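Asp/Glu-specific dipeptidyl-peptidase (Flavobacterium psychrophilum, PDB 5JXF) removes dipeptides from the N-terminus of oligopeptides as an S46-family serine peptidase with strict specificity for aspartate or glutamate at P1. Local coordinates at residues 211-223 with 231-243. Residues are numbered along the deposited sequence; the frame is centred on the assembly and turned at random.
Sequences LVGAPPSLIGKFG and WPRHTGDFSMFRV
A classic beta bulge pairs V212 and G213 with M240 where antiparallel strands 197-214 and 239-245 meet, near D237, the probable charge-relay aspartate. M240 O accepts V212 N at 2.8 Å and G213 N at 3.0 Å, from the same face of its carbonyl plane, while M240 N returns a bond to G213 O at 2.7 Å. Beside the bulge, L211 CD1 lies over a face of the F241 ring, 4.1 Å from its centroid; P215 CD sits over the centre of the F238 ring. T235 reaches both the end of helix 217-220 and the chain just after it. Its OG1 donates to F222 O (3.0 Å) in the carbonyl plane, on a lone pair; with OG1 beside the backbone N (chi1 -53°), CG2 falls anti to that N and rests 3.2 Å from G220 O. A valine here would probably leave F222 O without this hydroxyl donor and the chain after the helix less firmly held. G236 N bonds weakly to I219 O, and I219 CG2 packs against G236 CA, where a side chain would clash. D237 thus lies between the T235 bond and the strand pairing, which probably help fix its position; its OD2 bonds H101 ND1, consistent with a Ser-His-Asp triad completed by S662.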
ATOM      1  N   LEU A 211      28.889  -9.488 -21.972  1.00 43.50           N
ATOM      2  CA  LEU A 211      28.415  -9.308 -20.593  1.00 48.63           C
ATOM      3  C   LEU A 211      29.570  -9.224 -19.611  1.00 50.12           C
ATOM      4  O   LEU A 211      30.436 -10.109 -19.579  1.00 52.88           O
ATOM      5  CB  LEU A 211      27.485 -10.453 -20.183  1.00 47.09           C
ATOM      6  CG  LEU A 211      26.978 -10.455 -18.726  1.00 48.44           C
ATOM      7  CD1 LEU A 211      26.242  -9.160 -18.367  1.00 40.39           C
ATOM      8  CD2 LEU A 211      26.091 -11.664 -18.464  1.00 44.10           C
ATOM      9  N   VAL A 212      29.573  -8.170 -18.798  1.00 45.60           N
ATOM     10  CA  VAL A 212      30.664  -7.927 -17.848  1.00 43.75           C
ATOM     11  C   VAL A 212      30.241  -8.154 -16.393  1.00 49.06           C
ATOM     12  O   VAL A 212      30.976  -8.764 -15.619  1.00 47.28           O
ATOM     13  CB  VAL A 212      31.213  -6.489 -17.994  1.00 44.85           C
ATOM     14  CG1 VAL A 212      32.145  -6.120 -16.840  1.00 40.05           C
ATOM     15  CG2 VAL A 212      31.912  -6.322 -19.363  1.00 38.91           C
ATOM     16  N   GLY A 213      29.060  -7.666 -16.025  1.00 48.90           N
ATOM     17  CA  GLY A 213      28.590  -7.806 -14.661  1.00 54.27           C
ATOM     18  C   GLY A 213      27.084  -7.691 -14.496  1.00 50.72           C
ATOM     19  O   GLY A 213      26.418  -6.912 -15.193  1.00 50.62           O
ATOM     20  N   ALA A 214      26.538  -8.482 -13.577  1.00 50.09           N
ATOM     21  CA  ALA A 214      25.142  -8.323 -13.175  1.00 49.55           C
ATOM     22  C   ALA A 214      24.935  -8.813 -11.753  1.00 45.29           C
ATOM     23  O   ALA A 214      25.471  -9.848 -11.373  1.00 47.76           O
ATOM     24  CB  ALA A 214      24.218  -9.063 -14.116  1.00 46.14           C
ATOM     25  N   PRO A 215      24.132  -8.072 -10.976  1.00 44.73           N
ATOM     26  CA  PRO A 215      23.756  -8.467  -9.613  1.00 52.90           C
ATOM     27  C   PRO A 215      22.775  -9.625  -9.651  1.00 51.71           C
ATOM     28  O   PRO A 215      22.126  -9.828 -10.685  1.00 50.79           O
ATOM     29  CB  PRO A 215      23.080  -7.211  -9.059  1.00 54.60           C
ATOM     30  CG  PRO A 215      22.421  -6.607 -10.291  1.00 54.46           C
ATOM     31  CD  PRO A 215      23.440  -6.843 -11.400  1.00 47.62           C
ATOM     32  N   PRO A 216      22.642 -10.360  -8.542  1.00 50.89           N
ATOM     33  CA  PRO A 216      21.543 -11.326  -8.441  1.00 48.96           C
ATOM     34  C   PRO A 216      20.204 -10.666  -8.729  1.00 51.41           C
ATOM     35  O   PRO A 216      20.043  -9.460  -8.520  1.00 48.94           O
ATOM     36  CB  PRO A 216      21.635 -11.814  -6.985  1.00 52.43           C
ATOM     37  CG  PRO A 216      22.386 -10.757  -6.278  1.00 54.93           C
ATOM     38  CD  PRO A 216      23.395 -10.259  -7.277  1.00 47.92           C
ATOM     39  N   SER A 217      19.264 -11.445  -9.254  1.00 51.98           N
ATOM     40  CA  SER A 217      17.932 -10.934  -9.561  1.00 56.21           C
ATOM     41  C   SER A 217      17.240 -10.348  -8.343  1.00 51.75           C
ATOM     42  O   SER A 217      16.395  -9.470  -8.469  1.00 57.16           O
ATOM     43  CB  SER A 217      17.055 -12.039 -10.147  1.00 62.79           C
ATOM     44  OG  SER A 217      17.317 -12.214 -11.531  1.00 78.52           O
ATOM     45  N   LEU A 218      17.583 -10.843  -7.158  1.00 56.02           N
ATOM     46  CA  LEU A 218      16.923 -10.339  -5.958  1.00 52.75           C
ATOM     47  C   LEU A 218      17.347  -8.895  -5.725  1.00 49.50           C
ATOM     48  O   LEU A 218      16.593  -8.117  -5.171  1.00 50.12           O
ATOM     49  CB  LEU A 218      17.218 -11.225  -4.746  1.00 64.12           C
ATOM     50  CG  LEU A 218      16.437 -12.550  -4.771  1.00 73.28           C
ATOM     51  CD1 LEU A 218      17.038 -13.545  -3.790  1.00 76.18           C
ATOM     52  CD2 LEU A 218      14.923 -12.354  -4.510  1.00 53.55           C
ATOM     53  N   ILE A 219      18.534  -8.513  -6.192  1.00 46.32           N
ATOM     54  CA  ILE A 219      18.881  -7.090  -6.194  1.00 45.96           C
ATOM     55  C   ILE A 219      18.443  -6.439  -7.509  1.00 47.15           C
ATOM     56  O   ILE A 219      17.858  -5.354  -7.492  1.00 50.96           O
ATOM     57  CB  ILE A 219      20.375  -6.879  -5.926  1.00 52.16           C
ATOM     58  CG1 ILE A 219      20.721  -7.483  -4.553  1.00 60.86           C
ATOM     59  CG2 ILE A 219      20.721  -5.396  -5.930  1.00 42.52           C
ATOM     60  CD1 ILE A 219      22.200  -7.446  -4.227  1.00 61.02           C
ATOM     61  N   GLY A 220      18.686  -7.121  -8.635  1.00 53.25           N
ATOM     62  CA  GLY A 220      18.346  -6.619  -9.972  1.00 42.12           C
ATOM     63  C   GLY A 220      16.875  -6.293 -10.189  1.00 51.06           C
ATOM     64  O   GLY A 220      16.529  -5.331 -10.884  1.00 53.24           O
ATOM     65  N   LYS A 221      15.987  -7.102  -9.612  1.00 52.22           N
ATOM     66  CA  LYS A 221      14.566  -6.784  -9.656  1.00 49.18           C
ATOM     67  C   LYS A 221      13.911  -7.048  -8.296  1.00 48.18           C
ATOM     68  O   LYS A 221      12.872  -7.699  -8.203  1.00 47.59           O
ATOM     69  CB  LYS A 221      13.874  -7.572 -10.771  1.00 59.29           C
ATOM     70  CG  LYS A 221      14.267  -9.034 -10.871  1.00 67.27           C
ATOM     71  CD  LYS A 221      13.828  -9.623 -12.209  1.00 73.84           C
ATOM     72  CE  LYS A 221      12.356  -9.347 -12.477  1.00 70.37           C
ATOM     73  NZ  LYS A 221      11.809 -10.183 -13.578  1.00 68.43           N
ATOM     74  N   PHE A 222      14.538  -6.526  -7.248  1.00 50.16           N
ATOM     75  CA  PHE A 222      13.975  -6.575  -5.904  1.00 48.32           C
ATOM     76  C   PHE A 222      12.520  -6.152  -5.892  1.00 51.06           C
ATOM     77  O   PHE A 222      12.195  -5.032  -6.271  1.00 52.02           O
ATOM     78  CB  PHE A 222      14.777  -5.682  -4.948  1.00 42.94           C
ATOM     79  CG  PHE A 222      14.339  -5.808  -3.490  1.00 53.55           C
ATOM     80  CD1 PHE A 222      14.357  -7.038  -2.851  1.00 52.78           C
ATOM     81  CD2 PHE A 222      13.912  -4.704  -2.774  1.00 49.32           C
ATOM     82  CE1 PHE A 222      13.958  -7.167  -1.498  1.00 50.36           C
ATOM     83  CE2 PHE A 222      13.534  -4.824  -1.435  1.00 53.66           C
ATOM     84  CZ  PHE A 222      13.554  -6.061  -0.803  1.00 47.41           C
ATOM     85  N   GLY A 223      11.639  -7.052  -5.466  1.00 60.15           N
ATOM     86  CA  GLY A 223      10.217  -6.751  -5.444  1.00 58.60           C
ATOM     87  C   GLY A 223       9.464  -7.195  -6.688  1.00 58.78           C
ATOM     88  O   GLY A 223       8.229  -7.189  -6.705  1.00 59.29           O
ATOM     89  N   TRP A 231       6.868   3.639  -6.649  1.00 42.25           N
ATOM     90  CA  TRP A 231       7.717   4.358  -5.711  1.00 41.93           C
ATOM     91  C   TRP A 231       7.031   4.340  -4.314  1.00 51.32           C
ATOM     92  O   TRP A 231       5.805   4.423  -4.237  1.00 49.56           O
ATOM     93  CB  TRP A 231       7.927   5.800  -6.160  1.00 51.48           C
ATOM     94  CG  TRP A 231       8.806   6.578  -5.231  1.00 47.40           C
ATOM     95  CD1 TRP A 231       8.418   7.502  -4.303  1.00 48.36           C
ATOM     96  CD2 TRP A 231      10.228   6.497  -5.149  1.00 49.41           C
ATOM     97  NE1 TRP A 231       9.515   7.996  -3.641  1.00 46.05           N
ATOM     98  CE2 TRP A 231      10.639   7.391  -4.139  1.00 40.74           C
ATOM     99  CE3 TRP A 231      11.196   5.757  -5.833  1.00 38.95           C
ATOM    100  CZ2 TRP A 231      11.970   7.547  -3.784  1.00 40.10           C
ATOM    101  CZ3 TRP A 231      12.515   5.910  -5.474  1.00 41.69           C
ATOM    102  CH2 TRP A 231      12.892   6.803  -4.463  1.00 44.07           C
ATOM    103  N   PRO A 232       7.799   4.228  -3.216  1.00 44.07           N
ATOM    104  CA  PRO A 232       9.238   4.012  -3.017  1.00 42.53           C
ATOM    105  C   PRO A 232       9.735   2.694  -3.609  1.00 44.44           C
ATOM    106  O   PRO A 232       9.014   1.693  -3.664  1.00 44.35           O
ATOM    107  CB  PRO A 232       9.385   4.012  -1.498  1.00 44.72           C
ATOM    108  CG  PRO A 232       8.227   4.837  -1.016  1.00 47.46           C
ATOM    109  CD  PRO A 232       7.111   4.495  -1.934  1.00 51.85           C
ATOM    110  N   ARG A 233      10.964   2.725  -4.100  1.00 43.61           N
ATOM    111  CA  ARG A 233      11.564   1.570  -4.738  1.00 46.98           C
ATOM    112  C   ARG A 233      12.973   1.401  -4.197  1.00 44.99           C
ATOM    113  O   ARG A 233      13.690   2.380  -3.986  1.00 43.89           O
ATOM    114  CB  ARG A 233      11.599   1.736  -6.273  1.00 51.36           C
ATOM    115  CG  ARG A 233      12.316   0.596  -7.013  1.00 48.12           C
ATOM    116  CD  ARG A 233      11.320  -0.479  -7.468  1.00 42.84           C
ATOM    117  NE  ARG A 233      10.457   0.167  -8.414  1.00 59.46           N
ATOM    118  CZ  ARG A 233      10.316  -0.152  -9.687  1.00 52.89           C
ATOM    119  NH1 ARG A 233      10.925  -1.199 -10.225  1.00 55.09           N
ATOM    120  NH2 ARG A 233       9.497   0.578 -10.393  1.00 57.44           N
ATOM    121  N   HIS A 234      13.378   0.154  -4.001  1.00 40.09           N
ATOM    122  CA  HIS A 234      14.690  -0.134  -3.458  1.00 43.93           C
ATOM    123  C   HIS A 234      15.425  -1.164  -4.300  1.00 52.76           C
ATOM    124  O   HIS A 234      16.073  -2.059  -3.754  1.00 54.25           O
ATOM    125  CB  HIS A 234      14.552  -0.620  -2.008  1.00 45.99           C
ATOM    126  CG  HIS A 234      13.709   0.277  -1.162  1.00 42.71           C
ATOM    127  ND1 HIS A 234      12.349   0.380  -1.322  1.00 47.01           N
ATOM    128  CD2 HIS A 234      14.040   1.136  -0.168  1.00 45.70           C
ATOM    129  CE1 HIS A 234      11.868   1.254  -0.453  1.00 50.00           C
ATOM    130  NE2 HIS A 234      12.873   1.726   0.260  1.00 50.11           N
ATOM    131  N   THR A 235      15.350  -1.001  -5.627  1.00 57.52           N
ATOM    132  CA  THR A 235      15.891  -1.961  -6.596  1.00 52.71           C
ATOM    133  C   THR A 235      17.212  -1.528  -7.228  1.00 50.79           C
ATOM    134  O   THR A 235      17.300  -0.448  -7.818  1.00 46.49           O
ATOM    135  CB  THR A 235      14.890  -2.201  -7.739  1.00 52.72           C
ATOM    136  OG1 THR A 235      13.609  -2.565  -7.200  1.00 59.44           O
ATOM    137  CG2 THR A 235      15.392  -3.297  -8.665  1.00 52.91           C
ATOM    138  N   GLY A 236      18.238  -2.373  -7.124  1.00 49.64           N
ATOM    139  CA  GLY A 236      19.511  -2.103  -7.777  1.00 50.11           C
ATOM    140  C   GLY A 236      19.486  -2.544  -9.232  1.00 48.66           C
ATOM    141  O   GLY A 236      20.154  -3.500  -9.618  1.00 58.99           O
ATOM    142  N   ASP A 237      18.717  -1.835 -10.042  1.00 42.80           N
ATOM    143  CA  ASP A 237      18.390  -2.313 -11.375  1.00 46.58           C
ATOM    144  C   ASP A 237      19.504  -1.958 -12.363  1.00 42.71           C
ATOM    145  O   ASP A 237      19.397  -0.949 -13.041  1.00 42.45           O
ATOM    146  CB  ASP A 237      17.057  -1.710 -11.831  1.00 47.72           C
ATOM    147  CG  ASP A 237      16.462  -2.424 -13.064  1.00 58.95           C
ATOM    148  OD1 ASP A 237      17.181  -3.192 -13.738  1.00 51.21           O
ATOM    149  OD2 ASP A 237      15.275  -2.194 -13.375  1.00 62.13           O
ATOM    150  N   PHE A 238      20.567  -2.765 -12.422  1.00 42.94           N
ATOM    151  CA  PHE A 238      21.655  -2.491 -13.357  1.00 47.56           C
ATOM    152  C   PHE A 238      22.381  -3.737 -13.867  1.00 50.10           C
ATOM    153  O   PHE A 238      22.302  -4.809 -13.269  1.00 38.49           O
ATOM    154  CB  PHE A 238      22.674  -1.536 -12.723  1.00 52.49           C
ATOM    155  CG  PHE A 238      23.668  -2.203 -11.819  1.00 49.21           C
ATOM    156  CD1 PHE A 238      23.366  -2.441 -10.482  1.00 48.00           C
ATOM    157  CD2 PHE A 238      24.918  -2.575 -12.305  1.00 39.61           C
ATOM    158  CE1 PHE A 238      24.293  -3.051  -9.643  1.00 45.70           C
ATOM    159  CE2 PHE A 238      25.844  -3.184 -11.498  1.00 44.52           C
ATOM    160  CZ  PHE A 238      25.538  -3.419 -10.143  1.00 44.59           C
ATOM    161  N   SER A 239      23.083  -3.583 -14.988  1.00 42.01           N
ATOM    162  CA  SER A 239      24.020  -4.607 -15.452  1.00 43.81           C
ATOM    163  C   SER A 239      25.095  -3.926 -16.307  1.00 44.68           C
ATOM    164  O   SER A 239      24.920  -2.792 -16.736  1.00 41.74           O
ATOM    165  CB  SER A 239      23.306  -5.710 -16.235  1.00 49.12           C
ATOM    166  OG  SER A 239      22.622  -5.179 -17.360  1.00 47.25           O
ATOM    167  N   MET A 240      26.215  -4.603 -16.509  1.00 45.54           N
ATOM    168  CA  MET A 240      27.349  -3.998 -17.194  1.00 42.72           C
ATOM    169  C   MET A 240      27.792  -4.827 -18.376  1.00 45.96           C
ATOM    170  O   MET A 240      27.861  -6.051 -18.311  1.00 45.70           O
ATOM    171  CB  MET A 240      28.517  -3.794 -16.240  1.00 47.51           C
ATOM    172  CG  MET A 240      28.238  -2.742 -15.174  1.00 59.98           C
ATOM    173  SD  MET A 240      29.662  -2.356 -14.149  1.00 76.89           S
ATOM    174  CE  MET A 240      29.054  -0.948 -13.211  1.00 68.20           C
ATOM    175  N   PHE A 241      28.084  -4.130 -19.464  1.00 42.05           N
ATOM    176  CA  PHE A 241      28.537  -4.768 -20.689  1.00 45.28           C
ATOM    177  C   PHE A 241      29.804  -4.070 -21.144  1.00 45.26           C
ATOM    178  O   PHE A 241      30.149  -3.020 -20.592  1.00 38.99           O
ATOM    179  CB  PHE A 241      27.445  -4.692 -21.755  1.00 43.44           C
ATOM    180  CG  PHE A 241      26.273  -5.604 -21.491  1.00 44.19           C
ATOM    181  CD1 PHE A 241      25.286  -5.250 -20.579  1.00 41.13           C
ATOM    182  CD2 PHE A 241      26.167  -6.827 -22.144  1.00 40.80           C
ATOM    183  CE1 PHE A 241      24.219  -6.089 -20.344  1.00 40.51           C
ATOM    184  CE2 PHE A 241      25.097  -7.668 -21.917  1.00 39.03           C
ATOM    185  CZ  PHE A 241      24.124  -7.298 -21.017  1.00 41.95           C
ATOM    186  N   ARG A 242      30.513  -4.635 -22.127  1.00 41.38           N
ATOM    187  CA  ARG A 242      31.678  -3.943 -22.675  1.00 39.71           C
ATOM    188  C   ARG A 242      31.641  -3.978 -24.202  1.00 42.63           C
ATOM    189  O   ARG A 242      31.463  -5.035 -24.789  1.00 39.24           O
ATOM    190  CB  ARG A 242      32.993  -4.543 -22.178  1.00 42.11           C
ATOM    191  CG  ARG A 242      34.211  -3.751 -22.676  1.00 43.73           C
ATOM    192  CD  ARG A 242      35.520  -4.434 -22.383  1.00 48.64           C
ATOM    193  NE  ARG A 242      35.599  -4.857 -20.989  1.00 51.79           N
ATOM    194  CZ  ARG A 242      35.891  -4.039 -19.984  1.00 51.75           C
ATOM    195  NH1 ARG A 242      36.121  -2.752 -20.224  1.00 40.32           N
ATOM    196  NH2 ARG A 242      35.937  -4.508 -18.741  1.00 60.59           N
ATOM    197  N   VAL A 243      31.775  -2.816 -24.828  1.00 41.77           N
ATOM    198  CA  VAL A 243      31.702  -2.734 -26.279  1.00 38.46           C
ATOM    199  C   VAL A 243      33.086  -3.109 -26.836  1.00 41.22           C
ATOM    200  O   VAL A 243      34.106  -2.657 -26.334  1.00 40.45           O
ATOM    201  CB  VAL A 243      31.290  -1.330 -26.756  1.00 42.06           C
ATOM    202  CG1 VAL A 243      31.214  -1.271 -28.308  1.00 43.49           C
ATOM    203  CG2 VAL A 243      29.974  -0.909 -26.137  1.00 35.68           C
TER